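PDB 3NA7: HP0958 from Helicobacter pylori, which probably serves flagellar biogenesis as an export chaperone and post-transcriptional regulator, joining a kinked coiled-coil hairpin to a zinc ribbon. Local coordinates for residues Glu52-Ala57 with Lys121-Lys126; Leu7-Glu12 with Glu171-Lys176; Asp35-Asp40 with Leu135-Leu140. One frame throughout, in Å; residues are numbered along the deposited sequence.

Contact 1. Residues Glu52-Ala57 with Lys121-Lys126; sequences EEEKLA and KRKSEK
Lys123 lies between Lys55 and Glu54 of the facing helix, touching the first with its base and the second with its tip. CB lies against the aliphatic part of Lys55, 3.7 Å from Lys55 CG, where the two lysine chains run antiparallel, side by side. Farther out, Lys123 CD comes to 3.9 Å from Glu54 CB, and CE passes the same CB at 3.8 Å. The final torsion bends the otherwise extended chain (chi4 -72°), bringing NZ to 2.8 Å from Glu54 OE1. In this salt bridge Lys123 NZ approaches OE1 from above the carboxylate plane, 38° out of it, and the glutamate chain lies roughly perpendicular to that of Lys123. Asn50 binds the other oxygen of Glu54 and so helps fix the carboxylate. Lys55 NZ is gripped on its own helix by Glu52 OE1 at 3.0 Å. Toward the opposite helix it donates to Gln127 OE1 and, in a weak bond of 3.0 Å, to Ser124 OG. Leu51 and Leu58 also touch Lys123. The axes of the two segments pass 9.8 Å apart at 164°, with methylene contacts in the middle and ionic bonds at the margins, the layout of an antiparallel coiled-coil hairpin, here with the methylenes of Lys55 and Lys123 in the interface.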
loop_
_atom_site.group_PDB
_atom_site.type_symbol
_atom_site.label_atom_id
_atom_site.label_comp_id
_atom_site.label_asym_id
_atom_site.label_seq_id
_atom_site.Cartn_x
_atom_site.Cartn_y
_atom_site.Cartn_z
ATOM N N GLU A 52 -6.719 -17.703 11.728
ATOM C CA GLU A 52 -7.893 -18.306 12.361
ATOM C C GLU A 52 -8.763 -19.058 11.360
ATOM O O GLU A 52 -9.279 -20.112 11.695
ATOM C CB GLU A 52 -8.737 -17.316 13.177
ATOM C CG GLU A 52 -9.779 -18.010 14.111
ATOM C CD GLU A 52 -9.159 -18.807 15.290
ATOM O OE1 GLU A 52 -7.959 -18.654 15.576
ATOM O OE2 GLU A 52 -9.881 -19.592 15.948
ATOM N N GLU A 53 -8.916 -18.537 10.147
ATOM C CA GLU A 53 -9.613 -19.291 9.092
ATOM C C GLU A 53 -8.878 -20.601 8.758
ATOM O O GLU A 53 -9.517 -21.642 8.572
ATOM C CB GLU A 53 -9.843 -18.457 7.832
ATOM C CG GLU A 53 -10.837 -17.298 7.986
ATOM C CD GLU A 53 -12.196 -17.724 8.567
ATOM O OE1 GLU A 53 -13.038 -18.272 7.808
ATOM O OE2 GLU A 53 -12.429 -17.495 9.786
ATOM N N GLU A 54 -7.549 -20.569 8.707
ATOM C CA GLU A 54 -6.809 -21.801 8.437
ATOM C C GLU A 54 -6.935 -22.813 9.565
ATOM O O GLU A 54 -7.018 -24.005 9.311
ATOM C CB GLU A 54 -5.351 -21.527 8.101
ATOM C CG GLU A 54 -5.221 -20.767 6.822
ATOM C CD GLU A 54 -3.924 -20.009 6.687
ATOM O OE1 GLU A 54 -3.021 -20.136 7.553
ATOM O OE2 GLU A 54 -3.821 -19.266 5.693
ATOM N N LYS A 55 -6.959 -22.340 10.808
ATOM C CA LYS A 55 -7.176 -23.239 11.939
ATOM C C LYS A 55 -8.592 -23.863 11.905
ATOM O O LYS A 55 -8.783 -25.028 12.261
ATOM C CB LYS A 55 -6.922 -22.542 13.273
ATOM C CG LYS A 55 -5.485 -22.178 13.581
ATOM C CD LYS A 55 -5.442 -21.061 14.690
ATOM C CE LYS A 55 -6.004 -21.580 16.037
ATOM N NZ LYS A 55 -6.192 -20.516 17.047
ATOM N N LEU A 56 -9.571 -23.102 11.447
ATOM C CA LEU A 56 -10.921 -23.624 11.311
ATOM C C LEU A 56 -11.025 -24.767 10.296
ATOM O O LEU A 56 -11.648 -25.797 10.578
ATOM C CB LEU A 56 -11.913 -22.506 10.984
ATOM C CG LEU A 56 -12.533 -21.764 12.173
ATOM C CD1 LEU A 56 -13.048 -20.360 11.790
ATOM C CD2 LEU A 56 -13.673 -22.614 12.785
ATOM N N ALA A 57 -10.407 -24.585 9.133
ATOM C CA ALA A 57 -10.392 -25.614 8.090
ATOM C C ALA A 57 -9.708 -26.860 8.605
ATOM O O ALA A 57 -10.175 -27.978 8.380
ATOM C CB ALA A 57 -9.699 -25.094 6.808
ATOM N N LYS A 121 -1.620 -25.940 16.448
ATOM C CA LYS A 121 -0.812 -25.376 17.517
ATOM C C LYS A 121 0.234 -24.360 17.016
ATOM O O LYS A 121 0.407 -23.301 17.636
ATOM C CB LYS A 121 -0.131 -26.511 18.266
ATOM C CG LYS A 121 0.128 -26.302 19.739
ATOM C CD LYS A 121 0.163 -27.674 20.472
ATOM C CE LYS A 121 0.544 -27.539 21.955
ATOM N NZ LYS A 121 2.025 -27.483 22.204
ATOM N N ARG A 122 0.928 -24.670 15.914
ATOM C CA ARG A 122 1.931 -23.752 15.352
ATOM C C ARG A 122 1.287 -22.444 14.921
ATOM O O ARG A 122 1.885 -21.375 15.048
ATOM C CB ARG A 122 2.734 -24.336 14.173
ATOM C CG ARG A 122 3.663 -25.543 14.455
ATOM C CD ARG A 122 4.271 -25.589 15.890
ATOM N NE ARG A 122 4.181 -26.954 16.440
ATOM C CZ ARG A 122 3.941 -27.273 17.718
ATOM N NH1 ARG A 122 3.774 -26.333 18.642
ATOM N NH2 ARG A 122 3.867 -28.554 18.075
ATOM N N LYS A 123 0.076 -22.538 14.395
ATOM C CA LYS A 123 -0.642 -21.354 13.968
ATOM C C LYS A 123 -1.057 -20.514 15.166
ATOM O O LYS A 123 -0.975 -19.300 15.089
ATOM C CB LYS A 123 -1.839 -21.704 13.076
ATOM C CG LYS A 123 -1.405 -22.276 11.687
ATOM C CD LYS A 123 -2.591 -22.435 10.732
ATOM C CE LYS A 123 -2.182 -23.096 9.409
ATOM N NZ LYS A 123 -1.375 -22.209 8.511
ATOM N N SER A 124 -1.486 -21.159 16.256
ATOM C CA SER A 124 -1.867 -20.466 17.487
ATOM C C SER A 124 -0.651 -19.781 18.136
ATOM O O SER A 124 -0.788 -18.684 18.694
ATOM C CB SER A 124 -2.521 -21.420 18.494
ATOM O OG SER A 124 -3.737 -21.937 17.994
ATOM N N GLU A 125 0.522 -20.430 18.067
ATOM C CA GLU A 125 1.772 -19.794 18.489
ATOM C C GLU A 125 2.089 -18.567 17.647
ATOM O O GLU A 125 2.504 -17.536 18.187
ATOM C CB GLU A 125 2.953 -20.761 18.437
ATOM C CG GLU A 125 3.026 -21.715 19.598
ATOM C CD GLU A 125 3.831 -22.990 19.281
ATOM O OE1 GLU A 125 3.466 -24.055 19.828
ATOM O OE2 GLU A 125 4.805 -22.938 18.485
ATOM N N LYS A 126 1.891 -18.677 16.328
ATOM C CA LYS A 126 2.140 -17.544 15.443
ATOM C C LYS A 126 1.173 -16.397 15.741
ATOM O O LYS A 126 1.573 -15.239 15.736
ATOM C CB LYS A 126 2.066 -17.949 13.966
ATOM C CG LYS A 126 2.200 -16.792 12.974
ATOM C CD LYS A 126 3.609 -16.170 13.066
ATOM C CE LYS A 126 3.839 -15.131 11.987
ATOM N NZ LYS A 126 5.204 -14.595 12.130
#

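Contact 2. Residues Leu7-Glu12 with Glu171-Lys176; sequences LKQLIE and EKTEPK
Gln9, on helix 4-22, faces Thr173 with their CA atoms 6.8 Å apart, the latter in the non-helical link 172-174, which ends in Glu174, the N-cap residue of helix 175-188. From the helix, Gln9 sends out a chain extended beyond CG (chi2 173°), which carries its amide nitrogen to the link. There Gln9 NE2 lies 2.8 Å from Lys172 O, but the N-H...O angle of 128° makes this a weak, bent hydrogen bond. The same nitrogen is 3.6 Å from Thr173 CA and 3.7 Å from Thr173 OG1, so it sits close to the Lys172-Thr173 backbone. Thr173 OG1 finds its hydrogen-bond partner elsewhere, in Leu169 O of helix 91-171. The other branch, CG2, is held anti to the backbone N and comes 4.4 Å from Leu10 CD2, a loose apolar touch. Leu10 is buried, with Ile177 and Tyr181 of helix 175-188, Ile231 and Met222 also packing on it. The contact packs a helix against an interhelical link: the N-terminal helix rests where the long coiled-coil helix gives way to helix 175-188, which leads into the zinc-ribbon part of the chain.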
loop_
_atom_site.group_PDB
_atom_site.type_symbol
_atom_site.label_atom_id
_atom_site.label_comp_id
_atom_site.label_asym_id
_atom_site.label_seq_id
_atom_site.Cartn_x
_atom_site.Cartn_y
_atom_site.Cartn_z
ATOM N N LEU A 7 5.327 38.166 -17.244
ATOM C CA LEU A 7 6.170 36.982 -17.065
ATOM C C LEU A 7 6.772 36.908 -15.664
ATOM O O LEU A 7 6.687 35.874 -14.996
ATOM C CB LEU A 7 7.273 36.976 -18.120
ATOM C CG LEU A 7 8.254 35.812 -18.217
ATOM C CD1 LEU A 7 7.593 34.603 -18.871
ATOM C CD2 LEU A 7 9.455 36.246 -19.040
ATOM N N LYS A 8 7.359 38.015 -15.218
ATOM C CA LYS A 8 7.884 38.127 -13.857
ATOM C C LYS A 8 6.804 37.813 -12.831
ATOM O O LYS A 8 7.040 37.060 -11.893
ATOM C CB LYS A 8 8.483 39.524 -13.602
ATOM C CG LYS A 8 9.081 39.713 -12.206
ATOM C CD LYS A 8 10.095 40.869 -12.129
ATOM C CE LYS A 8 10.944 40.752 -10.835
ATOM N NZ LYS A 8 11.990 41.827 -10.663
ATOM N N GLN A 9 5.620 38.384 -13.026
ATOM C CA GLN A 9 4.506 38.198 -12.095
ATOM C C GLN A 9 4.069 36.754 -11.954
ATOM O O GLN A 9 3.793 36.315 -10.857
ATOM C CB GLN A 9 3.319 39.074 -12.481
ATOM C CG GLN A 9 3.329 40.419 -11.783
ATOM C CD GLN A 9 2.248 41.344 -12.309
ATOM O OE1 GLN A 9 2.170 41.608 -13.510
ATOM N NE2 GLN A 9 1.418 41.855 -11.406
ATOM N N LEU A 10 4.024 36.036 -13.072
ATOM C CA LEU A 10 3.668 34.619 -13.117
ATOM C C LEU A 10 4.761 33.725 -12.557
ATOM O O LEU A 10 4.460 32.672 -11.974
ATOM C CB LEU A 10 3.368 34.176 -14.555
ATOM C CG LEU A 10 2.154 34.816 -15.230
ATOM C CD1 LEU A 10 1.735 34.030 -16.474
ATOM C CD2 LEU A 10 1.006 34.899 -14.259
ATOM N N ILE A 11 6.023 34.118 -12.749
ATOM C CA ILE A 11 7.136 33.379 -12.141
ATOM C C ILE A 11 7.034 33.448 -10.622
ATOM O O ILE A 11 7.099 32.412 -9.973
ATOM C CB ILE A 11 8.543 33.799 -12.674
ATOM C CG1 ILE A 11 8.714 33.338 -14.125
ATOM C CG2 ILE A 11 9.680 33.174 -11.800
ATOM C CD1 ILE A 11 9.743 34.131 -14.944
ATOM N N GLU A 12 6.838 34.637 -10.051
ATOM C CA GLU A 12 6.621 34.724 -8.596
ATOM C C GLU A 12 5.448 33.853 -8.148
ATOM O O GLU A 12 5.576 33.123 -7.179
ATOM C CB GLU A 12 6.376 36.153 -8.102
ATOM C CG GLU A 12 7.356 37.211 -8.592
ATOM C CD GLU A 12 7.374 38.447 -7.702
ATOM O OE1 GLU A 12 8.083 38.425 -6.667
ATOM O OE2 GLU A 12 6.696 39.438 -8.046
ATOM N N GLU A 171 -3.881 39.359 -6.950
ATOM C CA GLU A 171 -4.688 40.546 -6.894
ATOM C C GLU A 171 -4.041 41.676 -7.678
ATOM O O GLU A 171 -4.756 42.524 -8.216
ATOM C CB GLU A 171 -4.913 40.938 -5.420
ATOM C CG GLU A 171 -6.027 41.946 -5.179
ATOM C CD GLU A 171 -5.524 43.375 -5.117
ATOM O OE1 GLU A 171 -4.765 43.675 -4.175
ATOM O OE2 GLU A 171 -5.899 44.204 -5.989
ATOM N N LYS A 172 -2.708 41.670 -7.760
ATOM C CA LYS A 172 -1.954 42.669 -8.516
ATOM C C LYS A 172 -1.703 42.249 -9.963
ATOM O O LYS A 172 -1.031 42.969 -10.689
ATOM C CB LYS A 172 -0.578 42.947 -7.880
ATOM C CG LYS A 172 -0.534 43.378 -6.425
ATOM C CD LYS A 172 0.929 43.585 -6.037
ATOM C CE LYS A 172 1.234 43.200 -4.581
ATOM N NZ LYS A 172 0.676 44.159 -3.572
ATOM N N THR A 173 -2.201 41.086 -10.379
ATOM C CA THR A 173 -1.902 40.553 -11.727
ATOM C C THR A 173 -3.078 40.757 -12.692
ATOM O O THR A 173 -4.221 40.494 -12.343
ATOM C CB THR A 173 -1.549 39.037 -11.692
ATOM O OG1 THR A 173 -0.585 38.784 -10.667
ATOM C CG2 THR A 173 -0.980 38.595 -12.992
ATOM N N GLU A 174 -2.786 41.231 -13.902
ATOM C CA GLU A 174 -3.798 41.389 -14.942
ATOM C C GLU A 174 -4.636 40.095 -15.017
ATOM O O GLU A 174 -4.082 39.000 -15.188
ATOM C CB GLU A 174 -3.116 41.689 -16.271
ATOM C CG GLU A 174 -4.056 41.924 -17.444
ATOM C CD GLU A 174 -4.402 43.387 -17.653
ATOM O OE1 GLU A 174 -3.465 44.207 -17.586
ATOM O OE2 GLU A 174 -5.598 43.711 -17.896
ATOM N N PRO A 175 -5.966 40.211 -14.865
ATOM C CA PRO A 175 -6.782 38.996 -14.772
ATOM C C PRO A 175 -6.614 38.072 -15.959
ATOM O O PRO A 175 -6.526 36.851 -15.768
ATOM C CB PRO A 175 -8.201 39.537 -14.661
ATOM C CG PRO A 175 -8.005 40.850 -13.933
ATOM C CD PRO A 175 -6.760 41.420 -14.585
ATOM N N LYS A 176 -6.493 38.635 -17.158
ATOM C CA LYS A 176 -6.223 37.822 -18.352
ATOM C C LYS A 176 -4.918 37.012 -18.288
ATOM O O LYS A 176 -4.848 35.927 -18.838
ATOM C CB LYS A 176 -6.223 38.680 -19.621
ATOM C CG LYS A 176 -4.915 39.430 -19.913
ATOM C CD LYS A 176 -4.689 39.601 -21.409
ATOM C CE LYS A 176 -3.222 39.937 -21.744
ATOM N NZ LYS A 176 -2.940 41.399 -21.759
#

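Contact 3. Residues Asp35-Asp40 with Leu135-Leu140; sequences DKALND and LELEKL
Asp40 OD2, on a residue whose CB packs against Leu137, accepts Lys36 NZ at 3.0 Å through its syn lone pair, a salt bridge one helical turn long within 35-40. The ion pair stays on its own helix, and what Asp40 gives to the partner is carbon: its CB lies 3.9 Å from Leu137 CD1. Leu137 holds CG anti to its carbonyl carbon (chi1 -66°). Its CD1 lies against Asp40, while CD2 sits between Asp40 and Ala37, 4.1 Å from Ala37 CA and 4.3 Å from Ala37 CB. Lys41 and Lys44 touch the same leucine. Ala37, Asp40, Lys41 and Lys44 have the i, i+3, i+4, i+7 spacing of a hole that receives one knob, so Leu137 is consistent with knobs-into-holes packing in the kinked antiparallel coiled-coil hairpin. Opposing axes fit this assignment, the short segments running 151° apart in direction with a closest approach of 8.8 Å. Ala37 is the small residue at the nearest point, its CA only 5.4 Å from Leu137 CA. Its single methyl allows the backbones to come close, and its CB comes 4.0 Å from Leu137 O. Leu140, one turn beyond Leu137, covers that methyl from another direction. Its CG stands anti to the backbone N (chi1 -177°), a different rotamer from that of Leu137, and this brings Leu140 CD2 to 3.9 Å from Ala37 CB. Ala37 CB therefore meets one methyl from each of the two leucines. The charge on Asp35 is, like that on Asp40, paired along its own helix, with Arg31.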
loop_
_atom_site.group_PDB
_atom_site.type_symbol
_atom_site.label_atom_id
_atom_site.label_comp_id
_atom_site.label_asym_id
_atom_site.label_seq_id
_atom_site.Cartn_x
_atom_site.Cartn_y
_atom_site.Cartn_z
ATOM N N ASP A 35 2.808 6.139 10.112
ATOM C CA ASP A 35 1.964 5.384 9.167
ATOM C C ASP A 35 2.471 3.943 9.004
ATOM O O ASP A 35 1.680 3.006 8.869
ATOM C CB ASP A 35 1.902 6.055 7.792
ATOM C CG ASP A 35 1.173 7.395 7.803
ATOM O OD1 ASP A 35 0.310 7.646 8.681
ATOM O OD2 ASP A 35 1.466 8.208 6.900
ATOM N N LYS A 36 3.788 3.765 9.048
ATOM C CA LYS A 36 4.371 2.411 9.020
ATOM C C LYS A 36 3.875 1.533 10.196
ATOM O O LYS A 36 3.422 0.401 9.996
ATOM C CB LYS A 36 5.902 2.489 8.998
ATOM C CG LYS A 36 6.598 1.139 8.990
ATOM C CD LYS A 36 6.848 0.617 7.581
ATOM C CE LYS A 36 7.169 -0.896 7.598
ATOM N NZ LYS A 36 8.106 -1.290 8.709
ATOM N N ALA A 37 3.920 2.083 11.406
ATOM C CA ALA A 37 3.437 1.393 12.599
ATOM C C ALA A 37 1.958 1.051 12.496
ATOM O O ALA A 37 1.579 -0.106 12.666
ATOM C CB ALA A 37 3.725 2.203 13.867
ATOM N N LEU A 38 1.131 2.039 12.179
ATOM C CA LEU A 38 -0.296 1.798 11.991
ATOM C C LEU A 38 -0.579 0.763 10.898
ATOM O O LEU A 38 -1.407 -0.109 11.101
ATOM C CB LEU A 38 -1.055 3.100 11.672
ATOM C CG LEU A 38 -1.013 4.217 12.710
ATOM C CD1 LEU A 38 -1.674 5.483 12.130
ATOM C CD2 LEU A 38 -1.676 3.782 14.058
ATOM N N ASN A 39 0.096 0.850 9.749
ATOM C CA ASN A 39 -0.153 -0.121 8.667
ATOM C C ASN A 39 0.328 -1.537 8.984
ATOM O O ASN A 39 -0.325 -2.481 8.600
ATOM C CB ASN A 39 0.409 0.343 7.308
ATOM C CG ASN A 39 -0.252 1.638 6.787
ATOM O OD1 ASN A 39 0.413 2.476 6.156
ATOM N ND2 ASN A 39 -1.545 1.808 7.053
ATOM N N ASP A 40 1.471 -1.680 9.653
ATOM C CA ASP A 40 2.003 -2.980 10.078
ATOM C C ASP A 40 1.058 -3.610 11.098
ATOM O O ASP A 40 0.820 -4.814 11.063
ATOM C CB ASP A 40 3.386 -2.837 10.738
ATOM C CG ASP A 40 4.510 -2.572 9.741
ATOM O OD1 ASP A 40 4.259 -2.623 8.519
ATOM O OD2 ASP A 40 5.663 -2.328 10.191
ATOM N N LEU A 135 0.894 -5.058 19.836
ATOM C CA LEU A 135 0.986 -4.221 21.032
ATOM C C LEU A 135 2.227 -3.333 21.029
ATOM O O LEU A 135 2.132 -2.175 21.467
ATOM C CB LEU A 135 0.943 -5.065 22.319
ATOM C CG LEU A 135 -0.367 -5.655 22.872
ATOM C CD1 LEU A 135 -0.061 -6.765 23.916
ATOM C CD2 LEU A 135 -1.350 -4.607 23.485
ATOM N N GLU A 136 3.384 -3.856 20.576
ATOM C CA GLU A 136 4.595 -2.999 20.429
ATOM C C GLU A 136 4.300 -1.873 19.450
ATOM O O GLU A 136 4.665 -0.730 19.686
ATOM C CB GLU A 136 5.867 -3.777 20.007
ATOM C CG GLU A 136 6.266 -4.923 20.972
ATOM C CD GLU A 136 7.363 -5.905 20.446
ATOM O OE1 GLU A 136 7.364 -6.305 19.245
ATOM O OE2 GLU A 136 8.232 -6.312 21.270
ATOM N N LEU A 137 3.581 -2.186 18.374
ATOM C CA LEU A 137 3.278 -1.192 17.355
ATOM C C LEU A 137 2.309 -0.114 17.840
ATOM O O LEU A 137 2.437 1.045 17.456
ATOM C CB LEU A 137 2.750 -1.855 16.081
ATOM C CG LEU A 137 3.789 -2.730 15.372
ATOM C CD1 LEU A 137 3.102 -3.789 14.529
ATOM C CD2 LEU A 137 4.794 -1.893 14.551
ATOM N N GLU A 138 1.327 -0.500 18.651
ATOM C CA GLU A 138 0.442 0.458 19.293
ATOM C C GLU A 138 1.250 1.358 20.257
ATOM O O GLU A 138 1.082 2.560 20.256
ATOM C CB GLU A 138 -0.687 -0.269 20.042
ATOM C CG GLU A 138 -1.752 0.695 20.615
ATOM C CD GLU A 138 -3.023 -0.000 21.127
ATOM O OE1 GLU A 138 -4.039 0.701 21.354
ATOM O OE2 GLU A 138 -3.024 -1.238 21.268
ATOM N N LYS A 139 2.114 0.758 21.075
ATOM C CA LYS A 139 3.027 1.510 21.946
ATOM C C LYS A 139 3.798 2.531 21.099
ATOM O O LYS A 139 3.816 3.728 21.422
ATOM C CB LYS A 139 3.965 0.566 22.701
ATOM C CG LYS A 139 4.752 1.196 23.888
ATOM C CD LYS A 139 5.325 0.098 24.817
ATOM C CE LYS A 139 6.198 0.658 25.968
ATOM N NZ LYS A 139 6.382 -0.348 27.092
ATOM N N LEU A 140 4.380 2.060 19.989
ATOM C CA LEU A 140 5.080 2.929 19.033
ATOM C C LEU A 140 4.190 4.070 18.495
ATOM O O LEU A 140 4.548 5.262 18.619
ATOM C CB LEU A 140 5.778 2.112 17.919
ATOM C CG LEU A 140 6.641 2.830 16.846
ATOM C CD1 LEU A 140 7.809 3.599 17.474
ATOM C CD2 LEU A 140 7.166 1.865 15.728
#

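From the N terminus, helix 4-22 supplies the first half of contact 2, and its partner at 171-176 is reached only after the whole hairpin has been traversed. Helix 24-85 then runs outward through 35-40 and 52-57, the chain reverses, and helix 91-171 returns through 121-126 and 135-140. The pairs therefore nest without crossing: contact 1 closes the smallest loop, contact 3 encloses it, and contact 2 encloses both. Contacts 1 and 3 join the same two helices, their centres 23 Å apart, whereas the centres of contacts 1 and 2 are 65 Å apart. Contact 2 ties the base of the hairpin to the zinc-ribbon end.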